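Local coordinates for putative nisin-resistance protein (PDB 4Y68) that probably confers resistance to the lantibiotic nisin as a lipoprotein peptidase of family S41, most likely by cleaving the bound peptide, at residues I123-K128 with N159-N164; S135-K140 with I166-G171; P217-T222 with Q302-S307. All blocks are in the same frame, centred on the assembly; numbering follows the deposited sequence.

Contact 1 of 3, residues I123-K128 with N159-N164; sequences IPSISK and NNTGGN
Ile126 and Gly163 form a single beta bridge between two loops whose end-to-end directions diverge by 43°; Asn164 N donates to Ile126 O at 2.7 Å, whereas the return bond from Ile126 N to Gly162 O is weak. Gly163 CA lies 3.2 Å from that same Ile126 O, an approach that leaves no room for a side chain. To one side of the bridge, Asn160 carries CG anti to its N (chi1 179°), which brings the amide up to the backbone of Ile123-Ser125. Asn160 ND2 reaches Ile123 O at 2.9 Å from above the carbonyl plane, a bent bond, while Asn160 OD1 takes Gly162 N at 2.8 Å and closes an Asx turn. Both loops follow parallel strands, 118-122 and 152-156, and run into helices 131-147 and 165-171, so the contact joins adjacent strand-to-helix connections within the S41 peptidase region. Ser125 OG accepts from Thr161 N at 3.0 Å, and one water links Ser125 N to Asn159 O. Toward Lys128, Asn164 makes an almost straight bond, Asn164 ND2 to Lys128 O 2.9 Å with 174° at the hydrogen, the oxygen lying in the plane of the Asn164 amide; its OD1 meanwhile caps Ile166 N at the start of helix 165-171.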
ATOM      1  N   ILE A 123      -5.111  10.337  -7.976  1.00 25.71           N
ATOM      2  CA  ILE A 123      -4.491   9.019  -7.938  1.00 24.42           C
ATOM      3  C   ILE A 123      -5.206   8.137  -6.915  1.00 23.60           C
ATOM      4  O   ILE A 123      -4.896   8.197  -5.735  1.00 25.17           O
ATOM      5  CB  ILE A 123      -2.991   9.147  -7.591  1.00 28.87           C
ATOM      6  CG1 ILE A 123      -2.265   9.932  -8.696  1.00 27.12           C
ATOM      7  CG2 ILE A 123      -2.367   7.783  -7.323  1.00 23.38           C
ATOM      8  CD1 ILE A 123      -1.058  10.662  -8.207  1.00 24.17           C
ATOM      9  N   PRO A 124      -6.183   7.326  -7.363  1.00 22.52           N
ATOM     10  CA  PRO A 124      -7.095   6.656  -6.427  1.00 22.12           C
ATOM     11  C   PRO A 124      -6.693   5.242  -6.040  1.00 23.09           C
ATOM     12  O   PRO A 124      -5.825   4.646  -6.685  1.00 21.79           O
ATOM     13  CB  PRO A 124      -8.404   6.605  -7.215  1.00 22.19           C
ATOM     14  CG  PRO A 124      -7.924   6.353  -8.610  1.00 23.67           C
ATOM     15  CD  PRO A 124      -6.636   7.164  -8.754  1.00 22.03           C
ATOM     16  N   SER A 125      -7.353   4.719  -5.013  1.00 21.62           N
ATOM     17  CA  SER A 125      -7.275   3.297  -4.642  1.00 22.34           C
ATOM     18  C   SER A 125      -7.540   2.355  -5.800  1.00 23.77           C
ATOM     19  O   SER A 125      -8.502   2.525  -6.534  1.00 28.26           O
ATOM     20  CB  SER A 125      -8.291   2.961  -3.545  1.00 23.38           C
ATOM     21  OG  SER A 125      -8.384   3.986  -2.571  1.00 32.43           O
ATOM     22  N   ILE A 126      -6.696   1.345  -5.940  1.00 22.07           N
ATOM     23  CA  ILE A 126      -6.965   0.214  -6.817  1.00 21.88           C
ATOM     24  C   ILE A 126      -6.375  -1.032  -6.181  1.00 25.25           C
ATOM     25  O   ILE A 126      -5.205  -1.038  -5.782  1.00 20.42           O
ATOM     26  CB  ILE A 126      -6.364   0.385  -8.214  1.00 19.50           C
ATOM     27  CG1 ILE A 126      -6.479  -0.927  -8.996  1.00 20.02           C
ATOM     28  CG2 ILE A 126      -4.905   0.834  -8.125  1.00 19.80           C
ATOM     29  CD1 ILE A 126      -6.062  -0.802 -10.457  1.00 22.39           C
ATOM     30  N   SER A 127      -7.189  -2.079  -6.104  1.00 24.15           N
ATOM     31  CA  SER A 127      -6.807  -3.321  -5.448  1.00 26.28           C
ATOM     32  C   SER A 127      -6.700  -4.465  -6.424  1.00 35.03           C
ATOM     33  O   SER A 127      -6.377  -5.592  -6.030  1.00 29.64           O
ATOM     34  CB  SER A 127      -7.818  -3.682  -4.369  1.00 31.99           C
ATOM     35  OG  SER A 127      -7.303  -3.285  -3.111  1.00 41.68           O
ATOM     36  N   LYS A 128      -7.000  -4.180  -7.692  1.00 27.20           N
ATOM     37  CA  LYS A 128      -7.035  -5.219  -8.699  1.00 26.21           C
ATOM     38  C   LYS A 128      -5.657  -5.790  -8.909  1.00 30.63           C
ATOM     39  O   LYS A 128      -4.655  -5.108  -8.684  1.00 32.25           O
ATOM     40  CB  LYS A 128      -7.620  -4.686  -9.997  1.00 31.42           C
ATOM     41  CG  LYS A 128      -9.148  -4.835 -10.030  1.00 32.55           C
ATOM     42  CD  LYS A 128      -9.771  -3.988 -11.117  1.00 39.99           C
ATOM     43  CE  LYS A 128     -11.298  -4.103 -11.137  1.00 44.82           C
ATOM     44  NZ  LYS A 128     -11.889  -3.116 -12.093  1.00 46.83           N
ATOM     45  N   ASN A 159      -7.910  10.320   0.195  1.00 22.83           N
ATOM     46  CA  ASN A 159      -8.869   9.229   0.122  1.00 23.77           C
ATOM     47  C   ASN A 159      -8.363   7.983  -0.577  1.00 21.30           C
ATOM     48  O   ASN A 159      -9.147   7.073  -0.822  1.00 25.22           O
ATOM     49  CB  ASN A 159     -10.157   9.688  -0.585  1.00 21.20           C
ATOM     50  CG  ASN A 159     -10.801  10.890   0.103  1.00 29.22           C
ATOM     51  OD1 ASN A 159     -10.673  11.051   1.313  1.00 27.97           O
ATOM     52  ND2 ASN A 159     -11.478  11.749  -0.676  1.00 26.87           N
ATOM     53  N   ASN A 160      -7.083   7.941  -0.940  1.00 20.64           N
ATOM     54  CA  ASN A 160      -6.524   6.709  -1.507  1.00 19.17           C
ATOM     55  C   ASN A 160      -6.085   5.830  -0.345  1.00 19.11           C
ATOM     56  O   ASN A 160      -5.120   6.152   0.341  1.00 20.50           O
ATOM     57  CB  ASN A 160      -5.360   7.019  -2.459  1.00 20.65           C
ATOM     58  CG  ASN A 160      -4.715   5.777  -3.054  1.00 20.05           C
ATOM     59  OD1 ASN A 160      -4.865   4.658  -2.550  1.00 22.19           O
ATOM     60  ND2 ASN A 160      -3.954   5.978  -4.125  1.00 18.36           N
ATOM     61  N   THR A 161      -6.812   4.740  -0.110  1.00 19.61           N
ATOM     62  CA  THR A 161      -6.550   3.870   1.052  1.00 21.23           C
ATOM     63  C   THR A 161      -5.681   2.666   0.689  1.00 22.89           C
ATOM     64  O   THR A 161      -5.570   1.698   1.460  1.00 23.32           O
ATOM     65  CB  THR A 161      -7.859   3.345   1.680  1.00 22.48           C
ATOM     66  OG1 THR A 161      -8.479   2.446   0.758  1.00 21.03           O
ATOM     67  CG2 THR A 161      -8.848   4.509   1.989  1.00 23.91           C
ATOM     68  N   GLY A 162      -5.071   2.716  -0.485  1.00 18.49           N
ATOM     69  CA  GLY A 162      -4.099   1.704  -0.841  1.00 21.85           C
ATOM     70  C   GLY A 162      -4.573   0.735  -1.890  1.00 24.19           C
ATOM     71  O   GLY A 162      -5.338   1.085  -2.791  1.00 23.14           O
ATOM     72  N   GLY A 163      -4.112  -0.499  -1.762  1.00 21.11           N
ATOM     73  CA  GLY A 163      -4.338  -1.523  -2.762  1.00 20.43           C
ATOM     74  C   GLY A 163      -3.021  -1.982  -3.357  1.00 21.83           C
ATOM     75  O   GLY A 163      -2.014  -2.098  -2.655  1.00 22.89           O
ATOM     76  N   ASN A 164      -3.029  -2.221  -4.664  1.00 21.65           N
ATOM     77  CA  ASN A 164      -1.877  -2.747  -5.387  1.00 20.49           C
ATOM     78  C   ASN A 164      -0.820  -1.676  -5.641  1.00 20.85           C
ATOM     79  O   ASN A 164      -1.047  -0.768  -6.422  1.00 22.93           O
ATOM     80  CB  ASN A 164      -2.371  -3.356  -6.709  1.00 20.76           C
ATOM     81  CG  ASN A 164      -1.345  -4.234  -7.388  1.00 21.56           C
ATOM     82  OD1 ASN A 164      -0.152  -4.130  -7.135  1.00 22.68           O
ATOM     83  ND2 ASN A 164      -1.816  -5.099  -8.290  1.00 25.05           N
TER
HETATM   84  O   HOH W   1      -9.367   6.616  -3.730  1.00 28.25           O
HETATM   85  O   HOH W   2     -10.492   3.714  -1.390  1.00 31.90           O

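Contact 2 of 3, residues S135-K140 with I166-G171; sequences SHYSGK and IPMIGG
Tyr137 brings its ring up to the first turn of helix 165-171, where Tyr137 CD1 comes within 3.8 Å of Pro167 CB and 3.6 Å of Pro167 O. The two side chains cross at about a right angle. Farther along the ring, the phenolic end passes Met168, with Tyr137 OH 3.9 Å from Met168 CG. The next residue, Ser138, turns its CB to the neighbouring backbone, 3.7 Å from both Pro167 O and Gly171 N. Here the backbones themselves meet: Ser138 CA and Gly171 CA are 3.8 Å apart, a spacing that the absence of a side chain on Gly171 allows.

Behind this first shell stand the elements that fix it. Tyr137 CG is anti to the backbone N (chi1 -178°), which swings the ring off its helix towards Pro167 and delivers OH to Pro124 O, its hydrogen-bond partner in the loop before the helix. Ser138 OG bonds back to Ile134 O in its own helix, leaving the methylene to face Gly171. Helices 131-147 and 165-171 lie side by side, their local axes 8.0 Å apart and crossing at -23°. Met168 also touches Thr233 of helix 229-235. With no hydrogen bond across the two segments, the pairing rests on van der Waals contact, and the polar ends of Tyr137 and Ser138 are satisfied by other partners.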
ATOM      1  N   SER A 135      -2.599  -2.373 -15.818  1.00 26.96           N
ATOM      2  CA  SER A 135      -1.928  -1.706 -16.937  1.00 27.21           C
ATOM      3  C   SER A 135      -2.744  -0.506 -17.476  1.00 26.67           C
ATOM      4  O   SER A 135      -2.189   0.505 -17.928  1.00 25.67           O
ATOM      5  CB  SER A 135      -1.660  -2.707 -18.063  1.00 32.51           C
ATOM      6  OG  SER A 135      -0.907  -3.821 -17.585  1.00 36.67           O
ATOM      7  N   HIS A 136      -4.063  -0.616 -17.422  1.00 26.82           N
ATOM      8  CA  HIS A 136      -4.903   0.522 -17.745  1.00 29.20           C
ATOM      9  C   HIS A 136      -4.689   1.647 -16.726  1.00 28.60           C
ATOM     10  O   HIS A 136      -4.615   2.810 -17.097  1.00 31.52           O
ATOM     11  CB  HIS A 136      -6.376   0.117 -17.806  1.00 31.10           C
ATOM     12  CG  HIS A 136      -7.301   1.274 -18.001  1.00 39.72           C
ATOM     13  ND1 HIS A 136      -8.506   1.385 -17.344  1.00 42.73           N
ATOM     14  CD2 HIS A 136      -7.182   2.385 -18.766  1.00 46.71           C
ATOM     15  CE1 HIS A 136      -9.092   2.518 -17.696  1.00 40.44           C
ATOM     16  NE2 HIS A 136      -8.311   3.142 -18.557  1.00 41.94           N
ATOM     17  N   TYR A 137      -4.556   1.304 -15.446  1.00 29.77           N
ATOM     18  CA  TYR A 137      -4.338   2.319 -14.414  1.00 26.34           C
ATOM     19  C   TYR A 137      -2.989   3.007 -14.609  1.00 24.31           C
ATOM     20  O   TYR A 137      -2.929   4.225 -14.701  1.00 23.24           O
ATOM     21  CB  TYR A 137      -4.431   1.693 -13.019  1.00 23.40           C
ATOM     22  CG  TYR A 137      -4.276   2.643 -11.818  1.00 21.51           C
ATOM     23  CD1 TYR A 137      -3.057   3.260 -11.525  1.00 20.91           C
ATOM     24  CD2 TYR A 137      -5.338   2.853 -10.942  1.00 22.94           C
ATOM     25  CE1 TYR A 137      -2.923   4.098 -10.401  1.00 22.73           C
ATOM     26  CE2 TYR A 137      -5.218   3.674  -9.812  1.00 18.84           C
ATOM     27  CZ  TYR A 137      -4.014   4.287  -9.552  1.00 22.36           C
ATOM     28  OH  TYR A 137      -3.911   5.092  -8.453  1.00 20.53           O
ATOM     29  N   SER A 138      -1.911   2.229 -14.688  1.00 26.85           N
ATOM     30  CA  SER A 138      -0.581   2.808 -14.869  1.00 23.21           C
ATOM     31  C   SER A 138      -0.446   3.504 -16.224  1.00 25.76           C
ATOM     32  O   SER A 138       0.179   4.560 -16.314  1.00 28.54           O
ATOM     33  CB  SER A 138       0.513   1.745 -14.706  1.00 24.21           C
ATOM     34  OG  SER A 138       0.374   0.658 -15.628  1.00 28.31           O
ATOM     35  N   GLY A 139      -1.032   2.923 -17.268  1.00 28.72           N
ATOM     36  CA  GLY A 139      -0.959   3.498 -18.612  1.00 26.42           C
ATOM     37  C   GLY A 139      -1.570   4.883 -18.688  1.00 27.45           C
ATOM     38  O   GLY A 139      -1.017   5.809 -19.288  1.00 32.42           O
ATOM     39  N   LYS A 140      -2.723   5.031 -18.050  1.00 31.99           N
ATOM     40  CA  LYS A 140      -3.383   6.323 -17.941  1.00 30.84           C
ATOM     41  C   LYS A 140      -2.451   7.364 -17.299  1.00 28.22           C
ATOM     42  O   LYS A 140      -2.396   8.515 -17.730  1.00 35.44           O
ATOM     43  CB  LYS A 140      -4.677   6.163 -17.132  1.00 35.28           C
ATOM     44  CG  LYS A 140      -5.933   6.737 -17.762  1.00 38.10           C
ATOM     45  CD  LYS A 140      -6.258   8.102 -17.164  1.00 39.47           C
ATOM     46  CE  LYS A 140      -7.644   8.605 -17.596  1.00 43.71           C
ATOM     47  NZ  LYS A 140      -8.800   7.852 -16.982  1.00 39.45           N
ATOM     48  N   ILE A 166       1.859  -1.820  -7.348  1.00 19.96           N
ATOM     49  CA  ILE A 166       2.477  -1.931  -8.674  1.00 26.39           C
ATOM     50  C   ILE A 166       1.997  -0.896  -9.723  1.00 24.71           C
ATOM     51  O   ILE A 166       2.819  -0.237 -10.359  1.00 25.41           O
ATOM     52  CB  ILE A 166       2.268  -3.362  -9.218  1.00 22.79           C
ATOM     53  CG1 ILE A 166       3.151  -4.336  -8.437  1.00 26.94           C
ATOM     54  CG2 ILE A 166       2.608  -3.436 -10.686  1.00 29.40           C
ATOM     55  CD1 ILE A 166       2.978  -5.799  -8.865  1.00 26.77           C
ATOM     56  N   PRO A 167       0.676  -0.746  -9.903  1.00 23.34           N
ATOM     57  CA  PRO A 167       0.178   0.288 -10.823  1.00 22.42           C
ATOM     58  C   PRO A 167       0.373   1.724 -10.309  1.00 26.51           C
ATOM     59  O   PRO A 167       0.488   2.674 -11.107  1.00 21.67           O
ATOM     60  CB  PRO A 167      -1.315  -0.045 -10.940  1.00 27.08           C
ATOM     61  CG  PRO A 167      -1.622  -0.945  -9.763  1.00 23.26           C
ATOM     62  CD  PRO A 167      -0.375  -1.701  -9.515  1.00 19.99           C
ATOM     63  N   MET A 168       0.403   1.891  -8.987  1.00 25.08           N
ATOM     64  CA  MET A 168       0.625   3.214  -8.397  1.00 27.45           C
ATOM     65  C   MET A 168       2.049   3.686  -8.613  1.00 24.90           C
ATOM     66  O   MET A 168       2.287   4.774  -9.154  1.00 28.62           O
ATOM     67  CB  MET A 168       0.308   3.209  -6.894  1.00 23.84           C
ATOM     68  CG  MET A 168      -1.147   3.049  -6.608  1.00 26.25           C
ATOM     69  SD  MET A 168      -1.565   3.326  -4.886  1.00 24.82           S
ATOM     70  CE  MET A 168      -3.069   2.361  -4.899  1.00 18.21           C
ATOM     71  N   ILE A 169       3.007   2.877  -8.181  1.00 25.78           N
ATOM     72  CA  ILE A 169       4.393   3.262  -8.355  1.00 24.47           C
ATOM     73  C   ILE A 169       4.713   3.256  -9.837  1.00 23.54           C
ATOM     74  O   ILE A 169       5.338   4.179 -10.339  1.00 28.40           O
ATOM     75  CB  ILE A 169       5.370   2.328  -7.616  1.00 22.17           C
ATOM     76  CG1 ILE A 169       5.215   2.463  -6.100  1.00 21.40           C
ATOM     77  CG2 ILE A 169       6.803   2.677  -8.015  1.00 20.44           C
ATOM     78  CD1 ILE A 169       5.496   3.844  -5.568  1.00 22.28           C
ATOM     79  N   GLY A 170       4.279   2.213 -10.531  1.00 20.44           N
ATOM     80  CA  GLY A 170       4.521   2.084 -11.961  1.00 29.84           C
ATOM     81  C   GLY A 170       4.069   3.255 -12.835  1.00 29.42           C
ATOM     82  O   GLY A 170       4.814   3.736 -13.688  1.00 31.68           O
ATOM     83  N   GLY A 171       2.848   3.722 -12.625  1.00 25.08           N
ATOM     84  CA  GLY A 171       2.330   4.820 -13.412  1.00 24.16           C
ATOM     85  C   GLY A 171       3.118   6.093 -13.167  1.00 25.42           C
ATOM     86  O   GLY A 171       3.202   6.954 -14.036  1.00 31.90           O
TER

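Contact 3 of 3, residues P217-T222 with Q302-S307; sequences PIAIIT and QSWLKS
Apolar contacts between Pro217, Ala219, Trp304 and Leu305 carry this meeting of a strand, with the proline that leads into it, and a helix. Leu305 sends CD2 between Pro217, just before the strand, and Ala219 within it, 4.0 Å from Pro217 CB and 4.1 Å from Ala219 CB. Its CG lies anti to the carbonyl carbon (chi1 -72°), and from there the branch extends towards the start of the strand. Trp304 comes in beside it with the six-membered part of the indole leading. Trp304 CE3 is 4.0 Å from Ala219 CB, and its CH2 approaches Pro217 CB more loosely, at 4.4 Å. Ala219, with a single methyl, therefore serves both larger side chains at once.

A second group of contacts sets side chains against backbone. Trp304 CZ3 stands 3.4 Å from Ile218 O, while Ala219 N lies near the plane of the indole at its edge, 3.9 Å from Trp304 CZ3. Leu305 CD2 likewise leans on Pro217 O at 3.8 Å. No hydrogen bond joins the two segments. Polar bonding remains inside the helix, where Ser307 OG donates to Trp304 O along a lone pair in the carbonyl plane, tying the turn that follows the tryptophan back to its own backbone.

The geometry is that of a helix laid against a beta sheet, its axis 8.7 Å from that of strand 218-222 and running nearly opposite, at 167°. The strand is an inner one of the mixed sheet, flanked by parallel strands 152-156 and 243-247. Both neighbours share the C-terminal helix 297-308: Leu305 also touches Ile154 of the first, and Trp304 reaches Lys244 of the second.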
ATOM      1  N   PRO A 217       8.569  20.872 -10.617  1.00 30.52           N
ATOM      2  CA  PRO A 217       8.035  20.978  -9.259  1.00 33.45           C
ATOM      3  C   PRO A 217       6.811  20.094  -9.108  1.00 31.83           C
ATOM      4  O   PRO A 217       5.954  20.076  -9.994  1.00 31.52           O
ATOM      5  CB  PRO A 217       7.653  22.450  -9.132  1.00 34.22           C
ATOM      6  CG  PRO A 217       8.502  23.143 -10.176  1.00 38.36           C
ATOM      7  CD  PRO A 217       8.643  22.169 -11.301  1.00 33.90           C
ATOM      8  N   ILE A 218       6.740  19.363  -8.007  1.00 33.43           N
ATOM      9  CA  ILE A 218       5.620  18.478  -7.761  1.00 28.28           C
ATOM     10  C   ILE A 218       5.029  18.783  -6.394  1.00 31.75           C
ATOM     11  O   ILE A 218       5.744  18.776  -5.382  1.00 28.84           O
ATOM     12  CB  ILE A 218       6.035  17.004  -7.824  1.00 31.10           C
ATOM     13  CG1 ILE A 218       6.395  16.598  -9.256  1.00 27.36           C
ATOM     14  CG2 ILE A 218       4.916  16.105  -7.281  1.00 31.11           C
ATOM     15  CD1 ILE A 218       7.086  15.249  -9.355  1.00 24.38           C
ATOM     16  N   ALA A 219       3.725  19.054  -6.363  1.00 25.73           N
ATOM     17  CA  ALA A 219       3.024  19.180  -5.096  1.00 27.21           C
ATOM     18  C   ALA A 219       2.182  17.928  -4.842  1.00 27.84           C
ATOM     19  O   ALA A 219       1.429  17.486  -5.706  1.00 26.87           O
ATOM     20  CB  ALA A 219       2.159  20.422  -5.082  1.00 28.22           C
ATOM     21  N   ILE A 220       2.317  17.357  -3.657  1.00 22.95           N
ATOM     22  CA  ILE A 220       1.572  16.158  -3.315  1.00 27.50           C
ATOM     23  C   ILE A 220       0.560  16.428  -2.218  1.00 24.26           C
ATOM     24  O   ILE A 220       0.907  16.956  -1.175  1.00 24.00           O
ATOM     25  CB  ILE A 220       2.498  15.023  -2.837  1.00 24.04           C
ATOM     26  CG1 ILE A 220       3.543  14.688  -3.893  1.00 26.89           C
ATOM     27  CG2 ILE A 220       1.698  13.783  -2.561  1.00 26.53           C
ATOM     28  CD1 ILE A 220       4.443  13.588  -3.467  1.00 20.17           C
ATOM     29  N   ILE A 221      -0.687  16.029  -2.435  1.00 23.04           N
ATOM     30  CA  ILE A 221      -1.723  16.268  -1.432  1.00 20.12           C
ATOM     31  C   ILE A 221      -2.141  14.964  -0.753  1.00 23.36           C
ATOM     32  O   ILE A 221      -2.326  13.936  -1.416  1.00 23.25           O
ATOM     33  CB  ILE A 221      -2.964  16.957  -2.060  1.00 21.02           C
ATOM     34  CG1 ILE A 221      -2.558  18.276  -2.704  1.00 26.17           C
ATOM     35  CG2 ILE A 221      -4.077  17.157  -1.021  1.00 20.04           C
ATOM     36  CD1 ILE A 221      -3.707  18.999  -3.430  1.00 26.89           C
ATOM     37  N   THR A 222      -2.257  15.005   0.569  1.00 22.51           N
ATOM     38  CA  THR A 222      -2.698  13.867   1.350  1.00 20.83           C
ATOM     39  C   THR A 222      -3.788  14.323   2.315  1.00 24.90           C
ATOM     40  O   THR A 222      -3.847  15.497   2.671  1.00 23.86           O
ATOM     41  CB  THR A 222      -1.530  13.242   2.146  1.00 26.41           C
ATOM     42  OG1 THR A 222      -1.058  14.169   3.130  1.00 23.13           O
ATOM     43  CG2 THR A 222      -0.366  12.865   1.226  1.00 20.43           C
ATOM     44  N   GLN A 302      -1.149  25.288  -5.497  1.00 30.84           N
ATOM     45  CA  GLN A 302      -1.005  26.035  -6.739  1.00 35.22           C
ATOM     46  C   GLN A 302      -0.076  27.220  -6.531  1.00 33.56           C
ATOM     47  O   GLN A 302       0.814  27.460  -7.334  1.00 37.33           O
ATOM     48  CB  GLN A 302      -2.357  26.520  -7.252  1.00 34.34           C
ATOM     49  CG  GLN A 302      -3.265  25.437  -7.725  1.00 30.33           C
ATOM     50  CD  GLN A 302      -4.664  25.963  -7.992  1.00 35.32           C
ATOM     51  OE1 GLN A 302      -4.973  26.415  -9.097  1.00 36.00           O
ATOM     52  NE2 GLN A 302      -5.511  25.932  -6.969  1.00 32.63           N
ATOM     53  N   SER A 303      -0.283  27.949  -5.440  1.00 33.30           N
ATOM     54  CA  SER A 303       0.543  29.108  -5.170  1.00 37.32           C
ATOM     55  C   SER A 303       1.996  28.684  -5.055  1.00 38.68           C
ATOM     56  O   SER A 303       2.870  29.313  -5.649  1.00 39.19           O
ATOM     57  CB  SER A 303       0.097  29.831  -3.903  1.00 35.13           C
ATOM     58  OG  SER A 303       0.539  29.136  -2.765  1.00 45.70           O
ATOM     59  N   TRP A 304       2.256  27.609  -4.314  1.00 38.42           N
ATOM     60  CA  TRP A 304       3.624  27.116  -4.192  1.00 35.89           C
ATOM     61  C   TRP A 304       4.162  26.790  -5.573  1.00 37.95           C
ATOM     62  O   TRP A 304       5.276  27.179  -5.910  1.00 40.74           O
ATOM     63  CB  TRP A 304       3.713  25.888  -3.283  1.00 34.91           C
ATOM     64  CG  TRP A 304       5.097  25.348  -3.225  1.00 37.50           C
ATOM     65  CD1 TRP A 304       6.162  25.901  -2.572  1.00 37.26           C
ATOM     66  CD2 TRP A 304       5.595  24.161  -3.872  1.00 38.03           C
ATOM     67  NE1 TRP A 304       7.285  25.126  -2.755  1.00 35.78           N
ATOM     68  CE2 TRP A 304       6.968  24.054  -3.549  1.00 36.42           C
ATOM     69  CE3 TRP A 304       5.011  23.175  -4.683  1.00 34.70           C
ATOM     70  CZ2 TRP A 304       7.772  23.006  -4.012  1.00 33.57           C
ATOM     71  CZ3 TRP A 304       5.810  22.128  -5.141  1.00 32.93           C
ATOM     72  CH2 TRP A 304       7.182  22.058  -4.806  1.00 33.40           C
ATOM     73  N   LEU A 305       3.353  26.124  -6.390  1.00 34.30           N
ATOM     74  CA  LEU A 305       3.800  25.735  -7.728  1.00 41.69           C
ATOM     75  C   LEU A 305       4.138  26.961  -8.576  1.00 44.36           C
ATOM     76  O   LEU A 305       5.107  26.934  -9.341  1.00 41.14           O
ATOM     77  CB  LEU A 305       2.747  24.882  -8.437  1.00 36.26           C
ATOM     78  CG  LEU A 305       2.558  23.450  -7.937  1.00 35.48           C
ATOM     79  CD1 LEU A 305       1.386  22.809  -8.651  1.00 31.91           C
ATOM     80  CD2 LEU A 305       3.821  22.639  -8.160  1.00 31.88           C
ATOM     81  N   LYS A 306       3.348  28.026  -8.437  1.00 40.95           N
ATOM     82  CA  LYS A 306       3.606  29.270  -9.175  1.00 47.74           C
ATOM     83  C   LYS A 306       4.991  29.816  -8.864  1.00 42.55           C
ATOM     84  O   LYS A 306       5.773  30.085  -9.770  1.00 48.56           O
ATOM     85  CB  LYS A 306       2.551  30.341  -8.862  1.00 49.28           C
ATOM     86  CG  LYS A 306       1.149  30.011  -9.359  1.00 48.42           C
ATOM     87  CD  LYS A 306       0.136  31.101  -8.983  1.00 53.55           C
ATOM     88  CE  LYS A 306      -1.295  30.535  -8.842  1.00 55.36           C
ATOM     89  NZ  LYS A 306      -1.803  30.511  -7.419  1.00 51.28           N
ATOM     90  N   SER A 307       5.289  29.965  -7.583  1.00 43.08           N
ATOM     91  CA  SER A 307       6.587  30.472  -7.142  1.00 45.91           C
ATOM     92  C   SER A 307       7.761  29.693  -7.715  1.00 49.05           C
ATOM     93  O   SER A 307       8.817  30.263  -7.970  1.00 52.37           O
ATOM     94  CB  SER A 307       6.683  30.445  -5.615  1.00 47.38           C
ATOM     95  OG  SER A 307       7.212  29.205  -5.164  1.00 54.82           O
TER

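Overall arrangement
From the N terminus, the chain leaves strand 118-122, passes through 123-128 into helix 131-147, returns along strand 152-156, and at 159-164 closes the loop of contact 1. Contact 2 opens within that loop, at 135-140, and closes just beyond it, at 166-171, so the two cross. They also touch: Tyr137 of contact 2 packs on Ile123 and Ile126 of contact 1, and Met168 CE lies against Gly162 O. Together they join two successive strand-to-helix units. Contact 3 follows in series, its centre about 22 Å from the centre of each of the others, closing a much longer excursion that brings the C-terminal helix back onto the mixed sheet.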